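Local coordinates for motility protein B (Helicobacter pylori, PDB 3CYP) that probably forms the stator of the flagellar motor together with MotA and may fasten it to the cell wall through this periplasmic C-terminal domain, at residues R25-K28 against I29-L33; R54-S57 against H58-A62; N97-L100 against E101-M104; F113-A117 against N118-K122. All coordinates share one frame; numbering follows the deposited sequence.

The four contacts are local ones at helix ends of a single OmpA-like domain, strung in series along the chain. Interaction 1 lies toward the C-terminal end of helix 17-30; interactions 2, 3 and 4 are N-caps built on S57, S99 and D116. Interactions 1 and 4 share one side of the domain, their centres about 14 Å apart, and touch where L33 CD1 packs 3.9 Å from F113 CE1. Interactions 2 and 3 lie across the chain's centre from them, about 18 Å apart between centres and about 8 Å between nearest atoms. Both border the loop holding D47 and T48, a region that in OmpA-like relatives probably takes part in peptidoglycan recognition.

Interaction 1: residues R25-K28 against I29-L33; sequences RIAK and IIQKL
A27 O takes two bonds from Q31, one from its backbone N and one from NE2, late in helix 17-30 of the OmpA-like fold. A type I beta turn runs from I30 to L33. The backbone bonds follow the alpha-helical i to i+4 pattern: I29 N donates to R25 O, I30 N to I26 O at 2.9 Å, and Q31 N to A27 O at 3.1 Å. Within the turn, L33 N bonds to I30 O.

Apolar packing falls on the buried side, where I26 CG2 lies 3.7 Å from I30 CD1 as the two branches meet at a slant. L73 of helix 58-75 covers both, while I29 turns to I126 and E130 of helix 117-131.

Among the charged groups, K28 and K32 run alongside each other in the same direction, K28 CG 4.1 Å from K32 CE. Their NZ atoms stay 5.6 Å apart. E130 forms salt bridges with both K28 and R25, which probably eases the like charge.

In Q31, chi1 (-64°) brings the chain alongside A27 O, and chi3 (74°) turns NE2 toward it. Besides bonding to Y76 O, Q31 NE2 donates to A27 O at 3.2 Å, standing 74° above the carbonyl plane, on the face opposite Q31 N.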
loop_
_atom_site.group_PDB
_atom_site.type_symbol
_atom_site.label_atom_id
_atom_site.label_comp_id
_atom_site.label_asym_id
_atom_site.label_seq_id
_atom_site.Cartn_x
_atom_site.Cartn_y
_atom_site.Cartn_z
ATOM N N ARG B 25 13.073 -3.451 13.849
ATOM C CA ARG B 25 14.387 -2.778 13.695
ATOM C C ARG B 25 14.385 -1.869 12.473
ATOM O O ARG B 25 14.948 -0.756 12.470
ATOM C CB ARG B 25 15.534 -3.753 13.540
ATOM C CG ARG B 25 15.836 -4.589 14.729
ATOM C CD ARG B 25 17.127 -5.415 14.503
ATOM N NE ARG B 25 18.373 -4.668 14.684
ATOM C CZ ARG B 25 19.599 -5.240 14.702
ATOM N NH1 ARG B 25 19.740 -6.539 14.507
ATOM N NH2 ARG B 25 20.687 -4.530 14.900
ATOM N N ILE B 26 13.787 -2.387 11.409
ATOM C CA ILE B 26 13.711 -1.607 10.150
ATOM C C ILE B 26 12.786 -0.378 10.323
ATOM O O ILE B 26 13.068 0.716 9.831
ATOM C CB ILE B 26 13.264 -2.518 8.968
ATOM C CG1 ILE B 26 14.354 -3.577 8.675
ATOM C CG2 ILE B 26 12.892 -1.694 7.730
ATOM C CD1 ILE B 26 15.656 -2.955 8.088
ATOM N N ALA B 27 11.675 -0.516 11.048
ATOM C CA ALA B 27 10.798 0.634 11.365
ATOM C C ALA B 27 11.572 1.673 12.127
ATOM O O ALA B 27 11.464 2.864 11.849
ATOM C CB ALA B 27 9.539 0.166 12.170
ATOM N N LYS B 28 12.384 1.221 13.085
ATOM C CA LYS B 28 13.196 2.115 13.866
ATOM C C LYS B 28 14.069 2.970 12.975
ATOM O O LYS B 28 14.128 4.194 13.151
ATOM C CB LYS B 28 14.065 1.315 14.838
ATOM C CG LYS B 28 14.990 2.160 15.706
ATOM C CD LYS B 28 15.839 1.207 16.561
ATOM C CE LYS B 28 16.895 1.947 17.381
ATOM N NZ LYS B 28 17.881 0.969 17.976
ATOM N N ILE B 29 14.787 2.328 12.064
ATOM C CA ILE B 29 15.717 3.026 11.169
ATOM C C ILE B 29 14.951 3.956 10.238
ATOM O O ILE B 29 15.405 5.054 9.932
ATOM C CB ILE B 29 16.554 2.028 10.312
ATOM C CG1 ILE B 29 17.659 1.352 11.149
ATOM C CG2 ILE B 29 17.176 2.690 9.104
ATOM C CD1 ILE B 29 18.027 2.088 12.408
ATOM N N ILE B 30 13.804 3.476 9.733
ATOM C CA ILE B 30 13.038 4.303 8.798
ATOM C C ILE B 30 12.678 5.639 9.418
ATOM O O ILE B 30 12.775 6.675 8.769
ATOM C CB ILE B 30 11.821 3.581 8.244
ATOM C CG1 ILE B 30 12.262 2.437 7.356
ATOM C CG2 ILE B 30 10.904 4.560 7.494
ATOM C CD1 ILE B 30 11.165 1.451 6.948
ATOM N N GLN B 31 12.281 5.641 10.685
ATOM C CA GLN B 31 11.868 6.867 11.326
ATOM C C GLN B 31 13.020 7.853 11.537
ATOM O O GLN B 31 12.765 9.029 11.821
ATOM C CB GLN B 31 11.171 6.525 12.632
ATOM C CG GLN B 31 9.911 5.757 12.388
ATOM C CD GLN B 31 9.235 5.336 13.643
ATOM O OE1 GLN B 31 8.628 6.167 14.330
ATOM N NE2 GLN B 31 9.241 4.033 13.911
ATOM N N LYS B 32 14.262 7.381 11.418
ATOM C CA LYS B 32 15.453 8.237 11.548
ATOM C C LYS B 32 15.834 8.913 10.227
ATOM O O LYS B 32 16.643 9.849 10.221
ATOM C CB LYS B 32 16.645 7.414 12.044
ATOM C CG LYS B 32 16.472 6.874 13.463
ATOM C CD LYS B 32 17.683 6.099 13.887
ATOM C CE LYS B 32 17.427 5.381 15.225
ATOM N NZ LYS B 32 17.538 6.312 16.342
ATOM N N LEU B 33 15.288 8.411 9.131
ATOM C CA LEU B 33 15.702 8.883 7.786
ATOM C C LEU B 33 15.159 10.259 7.465
ATOM O O LEU B 33 14.134 10.700 7.991
ATOM C CB LEU B 33 15.191 7.917 6.687
ATOM C CG LEU B 33 15.618 6.477 6.829
ATOM C CD1 LEU B 33 15.107 5.635 5.674
ATOM C CD2 LEU B 33 17.139 6.311 7.004
#

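Interaction 2: residues R54-S57 against H58-A62; sequences RFKS and HYELA
The F55 ring carries L61 on one face: L61 CA sits 4.1 Å from the ring centroid and 5° off the normal, a CH-pi contact over the centre. On the opposite face R54 CG is displaced toward the rim, and the R54 guanidinium turns one of its own faces to F55 CZ. They pack beside the N-cap of helix 58-75 in the OmpA-like fold, where S57 is the capping residue. L61 crosses F55 at about a right angle; L61 CG stands opposite its backbone N (chi1 170°), which brings L61 CD1 to 3.4 Å from F55 CE1.

E60 has two modelled conformers, and in the one described it reaches back from the first helical turn. In this conformer K56 N donates to E60 OE1 at 3.2 Å from above the carboxylate plane; a weak bond from N79 of the second subunit to the same oxygen is tentative. H58 NE2 is hydrogen-bonded to T48 O, joining the helix start to that loop.

The backbone completes the cap with L61 N bonding to S57 O at 3.3 Å, whereas S57 N is buried without a partner. S57 OG is tucked between its own N and carbonyl carbon (chi1 69°), from where it accepts from E60 N at 3.0 Å.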
loop_
_atom_site.group_PDB
_atom_site.type_symbol
_atom_site.label_atom_id
_atom_site.label_comp_id
_atom_site.label_asym_id
_atom_site.label_seq_id
_atom_site.Cartn_x
_atom_site.Cartn_y
_atom_site.Cartn_z
ATOM N N ARG B 54 -4.804 -20.169 -0.855
ATOM C CA ARG B 54 -6.044 -19.425 -1.113
ATOM C C ARG B 54 -6.314 -18.448 -2.297
ATOM O O ARG B 54 -7.435 -17.962 -2.298
ATOM C CB ARG B 54 -6.536 -18.736 0.176
ATOM C CG ARG B 54 -5.821 -17.454 0.514
ATOM C CD ARG B 54 -6.495 -16.750 1.676
ATOM N NE ARG B 54 -5.541 -15.923 2.411
ATOM C CZ ARG B 54 -5.306 -14.633 2.184
ATOM N NH1 ARG B 54 -5.962 -13.961 1.238
ATOM N NH2 ARG B 54 -4.397 -14.007 2.920
ATOM N N PHE B 55 -5.511 -18.035 -3.291
ATOM C CA PHE B 55 -4.098 -17.589 -3.544
ATOM C C PHE B 55 -3.967 -18.155 -4.936
ATOM O O PHE B 55 -3.518 -19.292 -5.151
ATOM C CB PHE B 55 -2.884 -17.917 -2.642
ATOM C CG PHE B 55 -2.604 -16.870 -1.576
ATOM C CD1 PHE B 55 -1.773 -17.164 -0.504
ATOM C CD2 PHE B 55 -3.206 -15.616 -1.611
ATOM C CE1 PHE B 55 -1.542 -16.215 0.498
ATOM C CE2 PHE B 55 -2.993 -14.689 -0.613
ATOM C CZ PHE B 55 -2.163 -14.985 0.441
ATOM N N LYS B 56 -4.474 -17.366 -5.873
ATOM C CA LYS B 56 -4.703 -17.824 -7.227
ATOM C C LYS B 56 -3.528 -17.509 -8.129
ATOM O O LYS B 56 -3.442 -18.014 -9.249
ATOM C CB LYS B 56 -6.024 -17.231 -7.742
ATOM C CG LYS B 56 -7.204 -17.698 -6.896
ATOM C CD LYS B 56 -8.543 -17.331 -7.470
ATOM C CE LYS B 56 -9.668 -17.924 -6.611
ATOM N NZ LYS B 56 -10.975 -17.983 -7.331
ATOM N N SER B 57 -2.596 -16.687 -7.642
ATOM C CA SER B 57 -1.395 -16.407 -8.390
ATOM C C SER B 57 -0.261 -16.094 -7.432
ATOM O O SER B 57 -0.489 -15.766 -6.291
ATOM C CB SER B 57 -1.606 -15.214 -9.313
ATOM O OG SER B 57 -1.749 -14.019 -8.555
ATOM N N HIS B 58 0.953 -16.169 -7.939
ATOM C CA HIS B 58 2.107 -15.783 -7.153
ATOM C C HIS B 58 2.058 -14.259 -6.916
ATOM O O HIS B 58 2.523 -13.765 -5.866
ATOM C CB HIS B 58 3.387 -16.191 -7.846
ATOM C CG HIS B 58 3.617 -17.676 -7.876
ATOM N ND1 HIS B 58 3.316 -18.450 -8.974
ATOM C CD2 HIS B 58 4.165 -18.510 -6.964
ATOM C CE1 HIS B 58 3.652 -19.707 -8.729
ATOM N NE2 HIS B 58 4.160 -19.776 -7.516
ATOM N N TYR B 59 1.507 -13.504 -7.868
ATOM C CA TYR B 59 1.359 -12.049 -7.626
ATOM C C TYR B 59 0.510 -11.775 -6.400
ATOM O O TYR B 59 0.829 -10.865 -5.621
ATOM C CB TYR B 59 0.790 -11.300 -8.836
ATOM C CG TYR B 59 1.766 -11.065 -9.931
ATOM C CD1 TYR B 59 1.668 -11.786 -11.127
ATOM C CD2 TYR B 59 2.822 -10.155 -9.792
ATOM C CE1 TYR B 59 2.567 -11.570 -12.171
ATOM C CE2 TYR B 59 3.732 -9.950 -10.823
ATOM C CZ TYR B 59 3.595 -10.672 -12.007
ATOM O OH TYR B 59 4.499 -10.450 -13.018
ATOM N N GLU B 60 -0.571 -12.530 -6.190
ATOM C CA GLU B 60 -1.438 -12.298 -5.023
ATOM C C GLU B 60 -0.746 -12.658 -3.717
ATOM O O GLU B 60 -0.888 -11.945 -2.719
ATOM C CB GLU B 60 -2.768 -13.057 -5.125
ATOM C CG GLU B 60 -3.626 -12.611 -6.289
ATOM C CD GLU B 60 -4.682 -13.630 -6.635
ATOM O OE1 GLU B 60 -5.200 -14.245 -5.689
ATOM O OE2 GLU B 60 -4.990 -13.808 -7.835
ATOM N N LEU B 61 -0.023 -13.774 -3.709
ATOM C CA LEU B 61 0.728 -14.150 -2.535
ATOM C C LEU B 61 1.837 -13.130 -2.232
ATOM O O LEU B 61 1.990 -12.715 -1.078
ATOM C CB LEU B 61 1.329 -15.555 -2.725
ATOM C CG LEU B 61 2.353 -16.043 -1.680
ATOM C CD1 LEU B 61 1.806 -16.077 -0.249
ATOM C CD2 LEU B 61 2.922 -17.417 -2.135
ATOM N N ALA B 62 2.573 -12.728 -3.270
ATOM C CA ALA B 62 3.664 -11.729 -3.073
ATOM C C ALA B 62 3.091 -10.412 -2.577
ATOM O O ALA B 62 3.682 -9.718 -1.740
ATOM C CB ALA B 62 4.450 -11.492 -4.314
#

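Interaction 3: residues N97-L100 against E101-M104; sequences NDSL and ENRM
S99 and N102 meet at the N-cap of helix 100-105. S99 OG accepts from N102 N at 3.1 Å in a nearly straight bond of 166°. The hydroxyl lies between the backbone N and carbonyl carbon of its own residue (chi1 87°), which swings it over the first helical turn. Just behind it R103 N donates to S99 O at 2.9 Å, close to the axis of that carbonyl, and M104 N donates to L100 O at 3.0 Å.

The R103 side chain returns over the loop. A bend at chi3 (-72°) lays its guanidinium with one face above L100 CA, 3.7 Å from the plane, while N97 O is at the edge, in plane. R103 CG lies against the N97 side chain, whose amide orientation is uncertain. R103 NE is buried with no partner in the model. On the surface, L100 CD1 packs 4.2 Å from M104 CG.

Farther out, a water sits between S99 OG and E101 OE1; both separations are very short, so its details are doubtful. D98 brings its carboxylate up to the amide of N102, whose orientation is also uncertain. D46 and D47 back the N97 side chain, and D47 and T48 touch R103, so N97 and R103 pack on the loop after strand 38-44.

The acidic groups of D98 and E101 near the amino end of the helix would probably be favoured by its partial positive charge. The R103 guanidinium, not in contact (D98 OD1 to R103 NH1 6.4 Å), may add a weak long-range attraction for D98.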
loop_
_atom_site.group_PDB
_atom_site.type_symbol
_atom_site.label_atom_id
_atom_site.label_comp_id
_atom_site.label_asym_id
_atom_site.label_seq_id
_atom_site.Cartn_x
_atom_site.Cartn_y
_atom_site.Cartn_z
ATOM N N ASN B 97 15.680 -21.116 -9.233
ATOM C CA ASN B 97 14.594 -21.944 -8.712
ATOM C C ASN B 97 14.855 -23.409 -9.047
ATOM O O ASN B 97 13.932 -24.126 -9.432
ATOM C CB ASN B 97 13.234 -21.515 -9.278
ATOM C CG ASN B 97 12.660 -20.263 -8.592
ATOM O OD1 ASN B 97 12.468 -19.216 -9.239
ATOM N ND2 ASN B 97 12.334 -20.385 -7.318
ATOM N N ASP B 98 16.097 -23.846 -8.845
ATOM C CA ASP B 98 16.543 -25.172 -9.304
ATOM C C ASP B 98 16.480 -26.266 -8.236
ATOM O O ASP B 98 16.373 -27.456 -8.583
ATOM C CB ASP B 98 17.930 -25.087 -9.944
ATOM C CG ASP B 98 18.990 -24.511 -9.015
ATOM O OD1 ASP B 98 18.737 -24.417 -7.794
ATOM O OD2 ASP B 98 20.084 -24.167 -9.516
ATOM N N SER B 99 16.580 -25.892 -6.958
ATOM C CA SER B 99 16.447 -26.831 -5.839
ATOM C C SER B 99 15.447 -26.315 -4.816
ATOM O O SER B 99 15.151 -25.118 -4.788
ATOM C CB SER B 99 17.789 -27.022 -5.134
ATOM O OG SER B 99 17.993 -26.025 -4.129
ATOM N N LEU B 100 14.975 -27.198 -3.940
ATOM C CA LEU B 100 14.003 -26.822 -2.897
ATOM C C LEU B 100 14.529 -25.708 -1.989
ATOM O O LEU B 100 13.830 -24.744 -1.702
ATOM C CB LEU B 100 13.660 -28.038 -2.040
ATOM C CG LEU B 100 12.800 -27.813 -0.800
ATOM C CD1 LEU B 100 11.533 -27.029 -1.118
ATOM C CD2 LEU B 100 12.479 -29.160 -0.170
ATOM N N GLU B 101 15.778 -25.828 -1.559
ATOM C CA GLU B 101 16.359 -24.876 -0.620
ATOM C C GLU B 101 16.654 -23.517 -1.277
ATOM O O GLU B 101 16.532 -22.465 -0.644
ATOM C CB GLU B 101 17.609 -25.493 0.028
ATOM C CG GLU B 101 17.284 -26.770 0.825
ATOM C CD GLU B 101 17.144 -28.018 -0.057
ATOM O OE1 GLU B 101 17.721 -27.997 -1.174
ATOM O OE2 GLU B 101 16.459 -28.996 0.363
ATOM N N ASN B 102 17.012 -23.520 -2.556
ATOM C CA ASN B 102 17.162 -22.284 -3.325
ATOM C C ASN B 102 15.796 -21.607 -3.564
ATOM O O ASN B 102 15.662 -20.388 -3.375
ATOM C CB ASN B 102 17.840 -22.556 -4.681
ATOM C CG ASN B 102 19.359 -22.718 -4.602
ATOM O OD1 ASN B 102 19.973 -23.362 -5.490
ATOM N ND2 ASN B 102 19.985 -22.143 -3.574
ATOM N N ARG B 103 14.790 -22.390 -3.941
ATOM C CA ARG B 103 13.421 -21.866 -4.097
ATOM C C ARG B 103 12.921 -21.192 -2.819
ATOM O O ARG B 103 12.280 -20.108 -2.861
ATOM C CB ARG B 103 12.445 -22.991 -4.466
ATOM C CG ARG B 103 12.557 -23.445 -5.866
ATOM C CD ARG B 103 11.272 -24.136 -6.347
ATOM N NE ARG B 103 11.053 -25.465 -5.771
ATOM C CZ ARG B 103 11.769 -26.552 -6.082
ATOM N NH1 ARG B 103 12.787 -26.483 -6.946
ATOM N NH2 ARG B 103 11.476 -27.720 -5.511
ATOM N N MET B 104 13.164 -21.829 -1.675
ATOM C CA MET B 104 12.714 -21.277 -0.402
ATOM C C MET B 104 13.218 -19.854 -0.176
ATOM O O MET B 104 12.486 -19.029 0.385
ATOM C CB MET B 104 13.136 -22.153 0.766
ATOM C CG MET B 104 12.355 -23.446 0.815
ATOM S SD MET B 104 12.985 -24.536 2.094
ATOM C CE MET B 104 12.285 -23.652 3.510
HETATM O O HOH W 1 19.615 -26.897 -2.456
#

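Interaction 4: residues F113-A117 against N118-K122; sequences FSTDA and NDLSK
D116 is where the extended chain turns into helix 117-131, and its O accepts from L120 N at 3.2 Å with a bent N-H angle of 136°. T115 and D116 keep extended backbones beyond strand 108-114, whose S114 pairs with H38; from A117 onward the torsions are helical. This strand-to-helix junction is a classic Asp N-cap, following the last long strand of the OmpA-like sheet.

The capping bond is strikingly straight: D119 N donates to D116 OD1 at 2.8 Å and 179°, nearly along the C-O axis. T115 adds a second grip on D116 O, its OG1 donating at 2.9 Å in the carbonyl plane, on a lone pair. Having OG1 opposite the backbone N (chi1 -178°) places the hydroxyl beside D119 CB and leaves the methyl for packing: T115 CG2 touches L120 CD1 at 3.9 Å, the two side chains crossing at about a right angle.

Two carboxylates come close here, D116 OD1 lying 4.0 Å from D119 OD2. A salt bridge from R36 to D116 OD2, with a long, weak pairing to D119, probably offsets their repulsion. Where a capping box would have D119 accept directly from D116 N, one water intervenes, accepting a hydrogen bond from D116 N and donating one to D119 OD2. A second water donates to D116 OD2 at 2.7 Å and accepts from N118 ND2 at 3.0 Å.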
loop_
_atom_site.group_PDB
_atom_site.type_symbol
_atom_site.label_atom_id
_atom_site.label_comp_id
_atom_site.label_asym_id
_atom_site.label_seq_id
_atom_site.Cartn_x
_atom_site.Cartn_y
_atom_site.Cartn_z
ATOM N N PHE B 113 14.871 1.603 -0.745
ATOM C CA PHE B 113 14.895 3.017 -0.376
ATOM C C PHE B 113 14.865 3.856 -1.662
ATOM O O PHE B 113 15.569 3.546 -2.629
ATOM C CB PHE B 113 16.198 3.331 0.340
ATOM C CG PHE B 113 16.386 2.534 1.600
ATOM C CD1 PHE B 113 15.970 3.024 2.791
ATOM C CD2 PHE B 113 16.932 1.256 1.533
ATOM C CE1 PHE B 113 16.114 2.255 3.964
ATOM C CE2 PHE B 113 17.065 0.458 2.686
ATOM C CZ PHE B 113 16.676 0.963 3.883
ATOM N N SER B 114 14.067 4.910 -1.629
ATOM C CA SER B 114 14.041 5.898 -2.706
ATOM C C SER B 114 14.674 7.177 -2.126
ATOM O O SER B 114 14.109 7.806 -1.236
ATOM C CB SER B 114 12.608 6.159 -3.159
ATOM O OG SER B 114 12.536 7.284 -4.011
ATOM N N THR B 115 15.821 7.542 -2.672
ATOM C CA THR B 115 16.615 8.588 -2.084
ATOM C C THR B 115 17.391 9.401 -3.130
ATOM O O THR B 115 17.803 8.860 -4.152
ATOM C CB THR B 115 17.644 7.985 -1.096
ATOM O OG1 THR B 115 18.389 9.042 -0.489
ATOM C CG2 THR B 115 18.580 6.985 -1.800
ATOM N N ASP B 116 17.593 10.664 -2.834
ATOM C CA ASP B 116 18.523 11.449 -3.680
ATOM C C ASP B 116 19.954 11.144 -3.258
ATOM O O ASP B 116 20.184 10.423 -2.278
ATOM C CB ASP B 116 18.149 12.933 -3.719
ATOM C CG ASP B 116 18.566 13.727 -2.483
ATOM O OD1 ASP B 116 19.387 13.272 -1.688
ATOM O OD2 ASP B 116 18.076 14.870 -2.331
ATOM N N ALA B 117 20.914 11.686 -3.991
ATOM C CA ALA B 117 22.312 11.319 -3.798
ATOM C C ALA B 117 22.812 11.823 -2.440
ATOM O O ALA B 117 23.668 11.186 -1.825
ATOM C CB ALA B 117 23.172 11.919 -4.894
ATOM N N ASN B 118 22.330 12.966 -2.000
ATOM C CA ASN B 118 22.834 13.553 -0.742
ATOM C C ASN B 118 22.337 12.809 0.486
ATOM O O ASN B 118 23.130 12.541 1.399
ATOM C CB ASN B 118 22.458 15.010 -0.654
ATOM C CG ASN B 118 23.091 15.804 -1.771
ATOM O OD1 ASN B 118 24.272 15.606 -2.055
ATOM N ND2 ASN B 118 22.298 16.611 -2.464
ATOM N N ASP B 119 21.040 12.485 0.494
ATOM C CA ASP B 119 20.447 11.708 1.607
ATOM C C ASP B 119 20.992 10.278 1.677
ATOM O O ASP B 119 20.950 9.642 2.736
ATOM C CB ASP B 119 18.920 11.675 1.496
ATOM C CG ASP B 119 18.268 12.992 1.878
ATOM O OD1 ASP B 119 18.928 13.862 2.518
ATOM O OD2 ASP B 119 17.082 13.198 1.539
ATOM N N LEU B 120 21.461 9.742 0.561
ATOM C CA LEU B 120 21.960 8.360 0.512
ATOM C C LEU B 120 23.018 8.100 1.588
ATOM O O LEU B 120 23.014 7.046 2.233
ATOM C CB LEU B 120 22.494 8.054 -0.903
ATOM C CG LEU B 120 22.729 6.562 -1.128
ATOM C CD1 LEU B 120 22.268 6.108 -2.512
ATOM C CD2 LEU B 120 24.182 6.230 -0.819
ATOM N N SER B 121 23.880 9.090 1.828
ATOM C CA SER B 121 24.941 8.969 2.822
ATOM C C SER B 121 24.370 8.835 4.232
ATOM O O SER B 121 24.868 8.060 5.049
ATOM C CB SER B 121 25.859 10.194 2.768
ATOM O OG SER B 121 26.972 10.044 3.634
ATOM N N LYS B 122 23.341 9.631 4.509
ATOM C CA LYS B 122 22.653 9.618 5.799
ATOM C C LYS B 122 22.010 8.262 6.050
ATOM O O LYS B 122 22.060 7.737 7.177
ATOM C CB LYS B 122 21.628 10.726 5.882
ATOM C CG LYS B 122 22.202 12.162 5.823
ATOM C CD LYS B 122 21.115 13.198 5.915
ATOM C CE LYS B 122 21.673 14.594 6.099
ATOM N NZ LYS B 122 20.583 15.593 6.352
HETATM O O HOH W 2 16.072 11.890 -0.725
HETATM O O HOH W 3 19.589 16.870 -1.249
#